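Local coordinates for protein ORC2 (Aeropyrum pernix, PDB 1W5T) that helps to regulate the initiation of DNA replication, binding DNA and ATP as an archaeal AAA+ ATPase of the Cdc6/Orc family, at residues 18-23 with 69-74; 23-28 with 224-229; 88-93 with 138-143. All blocks are in the same frame, centred on the assembly; numbering follows the deposited sequence.

In the fold
The chain starts with a loop that leads into helix 28-43. Residues 18-23 of this loop reach forward to helix 65-82 in contact 1, closing a loop that contains helix 28-43 and strand 51-56. The next residues, 23-28, reach much further, to helix 217-231 of the lid, in contact 2. Contacts 1 and 2 share Glu-23 and cross along the chain, so one loop ties the ATPase core to the lid beside the bound nucleotide. Contact 3 opens after contact 1 has closed. It joins neighbouring strands 87-93 and 139-145 and is nested inside the long loop closed by contact 2. Helix 65-82 packs on this strand pair, so contacts 1 and 3 touch.

Contact 1: residues 18-23 with 69-74; sequences NYIPPE and AKFTVK
The carbonyl oxygen of Pro-21 lies 3.1 Å from Lys-74 NZ. This is the shortest polar approach between the loop 18-23 and the helix segment 69-74. The lysine chain is straight at first, and a bend at the third torsion (chi3 82°) sets NZ beside Pro-21 O. Lys-74 NZ also rests 3.7 Å from Ile-20 CG2 and lies near the CA of Pro-22. The Ile-20 and Lys-74 side chains pass alongside each other in opposite directions.

Ile-20 is the main apolar side chain of the loop in this contact. Its two branches part company. CG2 goes to Lys-74 and, more loosely, to the edge of the Phe-71 ring. The other branch carries Ile-20 CD1 to the aliphatic stem of Lys-70, 3.9 Å from Lys-70 CD. The extended Lys-70 chain crosses the isoleucine at about a right angle. Its charged end passes on and makes a cation-pi contact with Tyr-91.

Phe-71 meets the loop from Ile-20 to Glu-23. Its CG stands anti to the backbone N (chi1 -179°), which brings the ring closer to the loop. The carbonyl oxygens of Pro-21 and Pro-22 both meet the ring edge, near its plane. Pro-22 O is 3.7 Å from Phe-71 CE1. Glu-23 CA comes as near to Phe-71 CE1, at 3.7 Å, but obliquely. Ala-31 of helix 28-43 also touches this phenylalanine.

Tyr-19 and Pro-21 also touch the bound nucleotide, and Pro-21 packs on Gln-226 of the lid helix. The contact lays the N-terminal loop along helix 65-82, the helix that follows the P-loop, at the nucleotide pocket of the AAA+ ATPase domain.

Contact 2: residues 23-28 with 224-229; sequences ELRVRR and LEQRAE. With ANP (phosphoaminophosphonic acid-adenylate ester), chain D.
The Arg-25 guanidinium has Gln-226 CB over one face, 3.8 Å from the plane and nearer its border than its centre. At its edge lie the Glu-229 carboxylate and water 2. This is where the loop before helix 28-43 meets helix 217-231 of the AAA+ lid, beside the adenine pocket.

A salt bridge joins Arg-25 NH2 to Glu-229 OE2 at 3.0 Å. The oxygen is in the guanidinium plane and is met on its syn side, although the two planes are 54° apart. NH1 adds a weak bond to the same oxygen. Glu-225 is reached through water 2, which accepts from Arg-25 NH1 and donates to Glu-225 OE2.

Gln-226 is extended, and its NE2 bonds to Glu-23 O at 2.8 Å. The donor stands above the carbonyl plane, 46° out of it.

The nucleotide is held from both segments. Val-26 O accepts from its N6 at 2.9 Å, and Leu-24 CD2 packs against N1. Arg-227 is an ATP-binding residue, and Val-14 O takes its NH1. Its NH2 is shared between sugar and base, 2.8 Å from O2' and 3.0 Å from N3 of the nucleotide.

Contact 3: residues 88-93 with 138-143; sequences KQAYVN and HYLLVI
Residues 88-92 and 139-143 pair as neighbouring parallel strands at one side of the five-stranded P-loop ATPase sheet, where 87-93 is an outermost strand. A helical connection that includes helices 100-111 and 122-136 links them.

Five backbone hydrogen bonds hold the pair. Lys-88 gives its N-H to Tyr-139 O, and its O accepts from Leu-141 N, 2.9 Å from Lys-88 O. Ala-90 likewise donates to Leu-141 O and accepts from Ile-143 N. Val-92 N closes the series on Ile-143 O at 2.9 Å. CA-H...O contacts lie between these bonds, such as Leu-140 CA to Lys-88 O.

Apolar contacts occupy both faces. Ala-90 CB meets Leu-140 CD1 at 4.0 Å on the face that also carries Val-142, toward helix 100-111. On the other face, Ile-143 CG2 lies obliquely against the Tyr-91 ring, 3.7 Å from Tyr-91 CD1. This side faces helix 65-82, and Val-73 touches both Gln-89 and Ile-143.

At the start of the strands, the bent Lys-88 chain passes close to the His-138 ring, an approach whose detail is doubtful. Their polar ends go to separate partners, Lys-88 NZ to Thr-111 O and His-138 ND1 to Tyr-113 OH.

At the other end, Asp-145 lies in a sequence consistent with a Walker B motif, and its OD2 is hydrogen-bonded to Tyr-91 OH.

Contact 1: residues 18-23 with 69-74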
loop_
_atom_site.group_PDB
_atom_site.type_symbol
_atom_site.label_atom_id
_atom_site.label_comp_id
_atom_site.label_asym_id
_atom_site.label_seq_id
_atom_site.Cartn_x
_atom_site.Cartn_y
_atom_site.Cartn_z
ATOM N N ASN A 18 10.378 6.811 6.395
ATOM C CA ASN A 18 10.271 7.586 5.187
ATOM C C ASN A 18 11.585 7.969 4.515
ATOM O O ASN A 18 11.635 8.945 3.747
ATOM C CB ASN A 18 9.319 8.772 5.318
ATOM C CG ASN A 18 9.457 9.489 6.589
ATOM O OD1 ASN A 18 10.525 10.054 6.899
ATOM N ND2 ASN A 18 8.376 9.497 7.365
ATOM N N TYR A 19 12.640 7.200 4.774
ATOM C CA TYR A 19 13.823 7.374 3.984
ATOM C C TYR A 19 13.548 6.845 2.578
ATOM O O TYR A 19 13.022 5.735 2.409
ATOM C CB TYR A 19 15.008 6.647 4.605
ATOM C CG TYR A 19 16.220 6.626 3.735
ATOM C CD1 TYR A 19 17.100 7.730 3.692
ATOM C CD2 TYR A 19 16.504 5.513 2.934
ATOM C CE1 TYR A 19 18.251 7.710 2.879
ATOM C CE2 TYR A 19 17.638 5.477 2.127
ATOM C CZ TYR A 19 18.513 6.568 2.104
ATOM O OH TYR A 19 19.637 6.539 1.295
ATOM N N ILE A 20 13.898 7.659 1.586
ATOM C CA ILE A 20 13.838 7.288 0.170
ATOM C C ILE A 20 15.257 7.139 -0.365
ATOM O O ILE A 20 16.051 8.074 -0.284
ATOM C CB ILE A 20 13.117 8.402 -0.643
ATOM C CG1 ILE A 20 11.764 8.801 0.038
ATOM C CG2 ILE A 20 12.911 7.955 -2.088
ATOM C CD1 ILE A 20 10.675 7.682 -0.021
ATOM N N PRO A 21 15.606 5.967 -0.880
ATOM C CA PRO A 21 16.974 5.758 -1.338
ATOM C C PRO A 21 17.274 6.631 -2.555
ATOM O O PRO A 21 16.321 6.986 -3.238
ATOM C CB PRO A 21 17.050 4.242 -1.593
ATOM C CG PRO A 21 15.707 3.759 -1.548
ATOM C CD PRO A 21 14.795 4.751 -0.968
ATOM N N PRO A 22 18.541 7.007 -2.796
ATOM C CA PRO A 22 18.881 7.886 -3.945
ATOM C C PRO A 22 18.611 7.211 -5.310
ATOM O O PRO A 22 18.521 7.899 -6.305
ATOM C CB PRO A 22 20.388 8.140 -3.793
ATOM C CG PRO A 22 20.910 7.024 -2.910
ATOM C CD PRO A 22 19.730 6.588 -2.032
ATOM N N GLU A 23 18.510 5.878 -5.332
ATOM C CA GLU A 23 18.191 5.112 -6.547
ATOM C C GLU A 23 17.314 3.948 -6.183
ATOM O O GLU A 23 17.374 3.494 -5.053
ATOM C CB GLU A 23 19.476 4.576 -7.202
ATOM C CG GLU A 23 20.033 5.534 -8.270
ATOM C CD GLU A 23 20.920 4.847 -9.306
ATOM O OE1 GLU A 23 21.408 3.727 -8.982
ATOM O OE2 GLU A 23 21.131 5.415 -10.429
ATOM N N ALA A 69 5.945 5.898 -5.322
ATOM C CA ALA A 69 5.266 7.113 -5.739
ATOM C C ALA A 69 6.188 8.309 -5.489
ATOM O O ALA A 69 6.328 9.164 -6.353
ATOM C CB ALA A 69 3.915 7.269 -4.994
ATOM N N LYS A 70 6.841 8.350 -4.323
ATOM C CA LYS A 70 7.675 9.497 -4.023
ATOM C C LYS A 70 8.925 9.473 -4.837
ATOM O O LYS A 70 9.351 10.507 -5.315
ATOM C CB LYS A 70 8.046 9.598 -2.566
ATOM C CG LYS A 70 6.946 9.984 -1.673
ATOM C CD LYS A 70 7.425 9.825 -0.240
ATOM C CE LYS A 70 6.647 10.742 0.679
ATOM N NZ LYS A 70 6.854 10.268 2.057
ATOM N N PHE A 71 9.508 8.301 -5.033
ATOM C CA PHE A 71 10.699 8.252 -5.854
ATOM C C PHE A 71 10.408 8.742 -7.273
ATOM O O PHE A 71 11.219 9.452 -7.833
ATOM C CB PHE A 71 11.315 6.849 -5.859
ATOM C CG PHE A 71 12.567 6.745 -6.683
ATOM C CD1 PHE A 71 13.800 7.044 -6.128
ATOM C CD2 PHE A 71 12.518 6.288 -8.019
ATOM C CE1 PHE A 71 14.975 6.939 -6.898
ATOM C CE2 PHE A 71 13.691 6.138 -8.784
ATOM C CZ PHE A 71 14.917 6.503 -8.235
ATOM N N THR A 72 9.256 8.344 -7.832
ATOM C CA THR A 72 8.885 8.654 -9.212
ATOM C C THR A 72 8.768 10.165 -9.453
ATOM O O THR A 72 9.270 10.719 -10.455
ATOM C CB THR A 72 7.541 7.992 -9.495
ATOM O OG1 THR A 72 7.751 6.590 -9.596
ATOM C CG2 THR A 72 7.029 8.387 -10.846
ATOM N N VAL A 73 8.083 10.814 -8.515
ATOM C CA VAL A 73 7.849 12.224 -8.580
ATOM C C VAL A 73 9.196 12.946 -8.477
ATOM O O VAL A 73 9.469 13.930 -9.204
ATOM C CB VAL A 73 6.852 12.649 -7.475
ATOM C CG1 VAL A 73 6.822 14.156 -7.330
ATOM C CG2 VAL A 73 5.436 12.077 -7.819
ATOM N N LYS A 74 10.052 12.417 -7.612
ATOM C CA LYS A 74 11.409 12.925 -7.489
ATOM C C LYS A 74 12.121 12.868 -8.842
ATOM O O LYS A 74 12.671 13.881 -9.288
ATOM C CB LYS A 74 12.188 12.197 -6.383
ATOM C CG LYS A 74 13.536 12.806 -6.036
ATOM C CD LYS A 74 14.233 12.014 -4.891
ATOM C CE LYS A 74 14.980 10.725 -5.381
ATOM N NZ LYS A 74 15.276 9.691 -4.299
#

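Contact 2: residues 23-28 with 224-229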
loop_
_atom_site.group_PDB
_atom_site.type_symbol
_atom_site.label_atom_id
_atom_site.label_comp_id
_atom_site.label_asym_id
_atom_site.label_seq_id
_atom_site.Cartn_x
_atom_site.Cartn_y
_atom_site.Cartn_z
ATOM N N GLU A 23 18.510 5.878 -5.332
ATOM C CA GLU A 23 18.191 5.112 -6.547
ATOM C C GLU A 23 17.314 3.948 -6.183
ATOM O O GLU A 23 17.374 3.494 -5.053
ATOM C CB GLU A 23 19.476 4.576 -7.202
ATOM C CG GLU A 23 20.033 5.534 -8.270
ATOM C CD GLU A 23 20.920 4.847 -9.306
ATOM O OE1 GLU A 23 21.408 3.727 -8.982
ATOM O OE2 GLU A 23 21.131 5.415 -10.429
ATOM N N LEU A 24 16.516 3.442 -7.110
ATOM C CA LEU A 24 15.813 2.169 -6.866
ATOM C C LEU A 24 16.500 1.007 -7.565
ATOM O O LEU A 24 16.888 1.120 -8.716
ATOM C CB LEU A 24 14.355 2.208 -7.305
ATOM C CG LEU A 24 13.321 3.006 -6.494
ATOM C CD1 LEU A 24 11.912 2.768 -7.051
ATOM C CD2 LEU A 24 13.363 2.733 -5.029
ATOM N N ARG A 25 16.613 -0.129 -6.892
ATOM C CA ARG A 25 17.240 -1.304 -7.510
ATOM C C ARG A 25 16.260 -2.454 -7.775
ATOM O O ARG A 25 16.594 -3.475 -8.393
ATOM C CB ARG A 25 18.407 -1.797 -6.639
ATOM C CG ARG A 25 19.552 -0.811 -6.526
ATOM C CD ARG A 25 20.853 -1.464 -6.203
ATOM N NE ARG A 25 21.853 -0.482 -5.764
ATOM C CZ ARG A 25 22.773 -0.710 -4.830
ATOM N NH1 ARG A 25 22.826 -1.890 -4.216
ATOM N NH2 ARG A 25 23.641 0.249 -4.523
ATOM N N VAL A 26 15.071 -2.285 -7.246
ATOM C CA VAL A 26 13.947 -3.137 -7.472
ATOM C C VAL A 26 12.841 -2.128 -7.724
ATOM O O VAL A 26 12.809 -1.090 -7.080
ATOM C CB VAL A 26 13.607 -3.980 -6.216
ATOM C CG1 VAL A 26 12.426 -4.925 -6.520
ATOM C CG2 VAL A 26 14.843 -4.774 -5.712
ATOM N N ARG A 27 11.958 -2.428 -8.673
ATOM C CA ARG A 27 10.888 -1.518 -9.143
ATOM C C ARG A 27 11.424 -0.295 -9.961
ATOM O O ARG A 27 10.713 0.715 -10.191
ATOM C CB ARG A 27 9.930 -1.136 -7.989
ATOM C CG ARG A 27 9.379 -2.337 -7.163
ATOM C CD ARG A 27 8.606 -3.437 -7.996
ATOM N NE ARG A 27 8.129 -4.548 -7.157
ATOM C CZ ARG A 27 8.427 -5.842 -7.342
ATOM N NH1 ARG A 27 9.207 -6.252 -8.351
ATOM N NH2 ARG A 27 7.944 -6.743 -6.500
ATOM N N ARG A 28 12.676 -0.393 -10.405
ATOM C CA ARG A 28 13.281 0.691 -11.138
ATOM C C ARG A 28 12.526 0.915 -12.453
ATOM O O ARG A 28 12.175 2.059 -12.784
ATOM C CB ARG A 28 14.775 0.436 -11.362
ATOM C CG ARG A 28 15.457 1.522 -12.116
ATOM C CD ARG A 28 16.578 1.040 -12.993
ATOM N NE ARG A 28 17.707 0.597 -12.202
ATOM C CZ ARG A 28 18.105 -0.658 -11.928
ATOM N NH1 ARG A 28 19.164 -0.787 -11.146
ATOM N NH2 ARG A 28 17.510 -1.763 -12.395
ATOM N N LEU A 224 17.845 -5.090 0.998
ATOM C CA LEU A 224 18.625 -5.055 2.227
ATOM C C LEU A 224 20.081 -4.687 1.925
ATOM O O LEU A 224 20.761 -3.976 2.693
ATOM C CB LEU A 224 18.531 -6.403 2.972
ATOM C CG LEU A 224 17.132 -6.733 3.505
ATOM C CD1 LEU A 224 17.042 -8.180 4.019
ATOM C CD2 LEU A 224 16.668 -5.725 4.555
ATOM N N GLU A 225 20.547 -5.137 0.777
ATOM C CA GLU A 225 21.938 -4.896 0.432
ATOM C C GLU A 225 22.239 -3.403 0.210
ATOM O O GLU A 225 23.262 -2.918 0.679
ATOM C CB GLU A 225 22.380 -5.763 -0.742
ATOM C CG GLU A 225 23.751 -5.407 -1.256
ATOM C CD GLU A 225 24.093 -6.159 -2.536
ATOM O OE1 GLU A 225 24.975 -7.027 -2.517
ATOM O OE2 GLU A 225 23.481 -5.878 -3.577
ATOM N N GLN A 226 21.325 -2.712 -0.472
ATOM C CA GLN A 226 21.316 -1.273 -0.598
ATOM C C GLN A 226 21.169 -0.550 0.759
ATOM O O GLN A 226 21.879 0.410 1.009
ATOM C CB GLN A 226 20.205 -0.840 -1.590
ATOM C CG GLN A 226 20.064 0.657 -1.794
ATOM C CD GLN A 226 18.940 1.012 -2.740
ATOM O OE1 GLN A 226 17.796 0.555 -2.565
ATOM N NE2 GLN A 226 19.246 1.836 -3.755
ATOM N N ARG A 227 20.285 -0.993 1.652
ATOM C CA ARG A 227 20.281 -0.388 2.995
ATOM C C ARG A 227 21.633 -0.597 3.754
ATOM O O ARG A 227 22.187 0.331 4.358
ATOM C CB ARG A 227 19.095 -0.866 3.847
ATOM C CG ARG A 227 17.719 -0.298 3.518
ATOM C CD ARG A 227 17.646 1.106 2.845
ATOM N NE ARG A 227 16.410 1.174 2.108
ATOM C CZ ARG A 227 15.318 1.800 2.514
ATOM N NH1 ARG A 227 15.318 2.500 3.665
ATOM N NH2 ARG A 227 14.212 1.750 1.745
ATOM N N ALA A 228 22.174 -1.801 3.727
ATOM C CA ALA A 228 23.479 -2.013 4.360
ATOM C C ALA A 228 24.554 -1.033 3.809
ATOM O O ALA A 228 25.129 -0.229 4.565
ATOM C CB ALA A 228 23.923 -3.429 4.215
ATOM N N GLU A 229 24.738 -1.043 2.489
ATOM C CA GLU A 229 25.692 -0.162 1.796
ATOM C C GLU A 229 25.620 1.302 2.137
ATOM O O GLU A 229 26.655 1.917 2.366
ATOM C CB GLU A 229 25.597 -0.327 0.281
ATOM C CG GLU A 229 26.149 -1.629 -0.267
ATOM C CD GLU A 229 25.905 -1.754 -1.747
ATOM O OE1 GLU A 229 26.200 -2.809 -2.329
ATOM O OE2 GLU A 229 25.418 -0.799 -2.363
HETATM P PG ANP D . 1.793 0.074 3.649
HETATM O O1G ANP D . 1.883 0.054 5.233
HETATM O O2G ANP D . 1.241 1.499 3.207
HETATM O O3G ANP D . 0.887 -1.090 3.059
HETATM P PB ANP D . 3.830 0.479 1.502
HETATM O O1B ANP D . 3.382 1.948 1.128
HETATM O O2B ANP D . 3.243 -0.507 0.448
HETATM N N3B ANP D . 3.418 0.009 3.094
HETATM P PA ANP D . 6.524 1.474 1.673
HETATM O O1A ANP D . 6.779 2.314 0.335
HETATM O O2A ANP D . 6.140 2.470 2.844
HETATM O O3A ANP D . 5.445 0.293 1.447
HETATM O "O5'" ANP D . 7.827 0.579 1.999
HETATM C "C5'" ANP D . 8.159 -0.184 3.170
HETATM C "C4'" ANP D . 9.661 0.014 3.394
HETATM O "O4'" ANP D . 10.415 -0.658 2.376
HETATM C "C3'" ANP D . 10.094 1.473 3.272
HETATM O "O3'" ANP D . 11.164 1.681 4.150
HETATM C "C2'" ANP D . 10.606 1.616 1.845
HETATM O "O2'" ANP D . 11.530 2.678 1.607
HETATM C "C1'" ANP D . 11.231 0.245 1.624
HETATM N N9 ANP D . 11.083 -0.162 0.232
HETATM C C8 ANP D . 9.936 -0.682 -0.335
HETATM N N7 ANP D . 10.107 -0.968 -1.650
HETATM C C5 ANP D . 11.379 -0.683 -1.963
HETATM C C6 ANP D . 12.321 -0.704 -3.128
HETATM N N6 ANP D . 11.948 -1.149 -4.362
HETATM N N1 ANP D . 13.591 -0.242 -2.968
HETATM C C2 ANP D . 14.055 0.213 -1.814
HETATM N N3 ANP D . 13.303 0.301 -0.688
HETATM C C4 ANP D . 11.957 -0.150 -0.734
HETATM O O HOH W 1 16.017 -0.464 -4.455
HETATM O O HOH W 2 21.468 -4.184 -3.985
#

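Contact 3: residues 88-93 with 138-143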
loop_
_atom_site.group_PDB
_atom_site.type_symbol
_atom_site.label_atom_id
_atom_site.label_comp_id
_atom_site.label_asym_id
_atom_site.label_seq_id
_atom_site.Cartn_x
_atom_site.Cartn_y
_atom_site.Cartn_z
ATOM N N LYS A 88 7.144 21.064 -8.895
ATOM C CA LYS A 88 7.016 20.904 -7.476
ATOM C C LYS A 88 6.269 19.643 -7.175
ATOM O O LYS A 88 5.504 19.147 -7.988
ATOM C CB LYS A 88 6.298 22.097 -6.813
ATOM C CG LYS A 88 5.995 23.307 -7.717
ATOM C CD LYS A 88 6.657 24.594 -7.192
ATOM C CE LYS A 88 6.052 25.120 -5.841
ATOM N NZ LYS A 88 7.179 25.572 -4.858
ATOM N N GLN A 89 6.510 19.139 -5.976
ATOM C CA GLN A 89 5.977 17.866 -5.511
ATOM C C GLN A 89 5.112 18.134 -4.288
ATOM O O GLN A 89 5.465 18.928 -3.431
ATOM C CB GLN A 89 7.132 16.916 -5.187
ATOM C CG GLN A 89 8.351 17.052 -6.184
ATOM C CD GLN A 89 9.661 16.359 -5.745
ATOM O OE1 GLN A 89 9.669 15.192 -5.346
ATOM N NE2 GLN A 89 10.771 17.072 -5.873
ATOM N N ALA A 90 3.949 17.514 -4.205
ATOM C CA ALA A 90 3.219 17.678 -2.979
ATOM C C ALA A 90 2.764 16.304 -2.621
ATOM O O ALA A 90 2.374 15.547 -3.501
ATOM C CB ALA A 90 2.024 18.656 -3.119
ATOM N N TYR A 91 2.829 15.988 -1.335
ATOM C CA TYR A 91 2.486 14.670 -0.856
ATOM C C TYR A 91 1.390 14.786 0.179
ATOM O O TYR A 91 1.500 15.507 1.147
ATOM C CB TYR A 91 3.707 13.910 -0.295
ATOM C CG TYR A 91 3.328 12.570 0.285
ATOM C CD1 TYR A 91 3.129 11.437 -0.539
ATOM C CD2 TYR A 91 3.119 12.449 1.630
ATOM C CE1 TYR A 91 2.740 10.194 0.021
ATOM C CE2 TYR A 91 2.690 11.273 2.195
ATOM C CZ TYR A 91 2.522 10.143 1.417
ATOM O OH TYR A 91 2.142 9.010 2.064
ATOM N N VAL A 92 0.302 14.085 -0.052
ATOM C CA VAL A 92 -0.775 14.067 0.905
ATOM C C VAL A 92 -1.212 12.658 1.196
ATOM O O VAL A 92 -1.564 11.914 0.286
ATOM C CB VAL A 92 -2.017 14.833 0.357
ATOM C CG1 VAL A 92 -3.065 14.988 1.444
ATOM C CG2 VAL A 92 -1.572 16.206 -0.240
ATOM N N ASN A 93 -1.176 12.315 2.480
ATOM C CA ASN A 93 -1.771 11.099 2.974
ATOM C C ASN A 93 -3.236 11.369 3.377
ATOM O O ASN A 93 -3.495 12.068 4.361
ATOM C CB ASN A 93 -1.005 10.588 4.182
ATOM C CG ASN A 93 -1.451 9.199 4.586
ATOM O OD1 ASN A 93 -2.640 8.863 4.457
ATOM N ND2 ASN A 93 -0.498 8.361 5.016
ATOM N N HIS A 138 5.484 27.309 -12.909
ATOM C CA HIS A 138 5.789 26.066 -12.264
ATOM C C HIS A 138 4.756 24.968 -12.655
ATOM O O HIS A 138 3.600 25.241 -13.038
ATOM C CB HIS A 138 5.740 26.272 -10.742
ATOM C CG HIS A 138 6.869 27.053 -10.168
ATOM N ND1 HIS A 138 6.896 27.440 -8.840
ATOM C CD2 HIS A 138 8.006 27.538 -10.722
ATOM C CE1 HIS A 138 8.015 28.105 -8.595
ATOM N NE2 HIS A 138 8.715 28.173 -9.722
ATOM N N TYR A 139 5.151 23.716 -12.505
ATOM C CA TYR A 139 4.222 22.590 -12.608
ATOM C C TYR A 139 4.117 21.877 -11.229
ATOM O O TYR A 139 5.027 21.973 -10.403
ATOM C CB TYR A 139 4.743 21.651 -13.667
ATOM C CG TYR A 139 4.917 22.352 -14.989
ATOM C CD1 TYR A 139 6.099 23.086 -15.300
ATOM C CD2 TYR A 139 3.903 22.317 -15.920
ATOM C CE1 TYR A 139 6.222 23.754 -16.537
ATOM C CE2 TYR A 139 4.016 22.957 -17.142
ATOM C CZ TYR A 139 5.155 23.656 -17.456
ATOM O OH TYR A 139 5.191 24.251 -18.707
ATOM N N LEU A 140 3.003 21.207 -10.968
ATOM C CA LEU A 140 2.787 20.585 -9.666
ATOM C C LEU A 140 2.341 19.153 -9.870
ATOM O O LEU A 140 1.333 18.887 -10.496
ATOM C CB LEU A 140 1.745 21.368 -8.861
ATOM C CG LEU A 140 1.251 20.876 -7.484
ATOM C CD1 LEU A 140 2.298 21.062 -6.346
ATOM C CD2 LEU A 140 -0.072 21.519 -7.119
ATOM N N LEU A 141 3.113 18.227 -9.350
ATOM C CA LEU A 141 2.741 16.833 -9.380
ATOM C C LEU A 141 2.348 16.420 -7.941
ATOM O O LEU A 141 3.144 16.515 -6.993
ATOM C CB LEU A 141 3.863 16.018 -9.989
ATOM C CG LEU A 141 3.776 14.518 -10.215
ATOM C CD1 LEU A 141 2.366 14.077 -10.565
ATOM C CD2 LEU A 141 4.723 14.145 -11.298
ATOM N N VAL A 142 1.072 16.049 -7.804
ATOM C CA VAL A 142 0.471 15.759 -6.526
ATOM C C VAL A 142 0.359 14.238 -6.275
ATOM O O VAL A 142 -0.276 13.525 -7.052
ATOM C CB VAL A 142 -0.956 16.408 -6.425
ATOM C CG1 VAL A 142 -1.542 16.205 -4.995
ATOM C CG2 VAL A 142 -0.918 17.904 -6.788
ATOM N N ILE A 143 0.980 13.741 -5.215
ATOM C CA ILE A 143 0.703 12.361 -4.777
ATOM C C ILE A 143 -0.450 12.391 -3.765
ATOM O O ILE A 143 -0.335 13.058 -2.738
ATOM C CB ILE A 143 1.929 11.688 -4.081
ATOM C CG1 ILE A 143 3.194 11.759 -4.959
ATOM C CG2 ILE A 143 1.577 10.229 -3.632
ATOM C CD1 ILE A 143 4.481 11.354 -4.255
#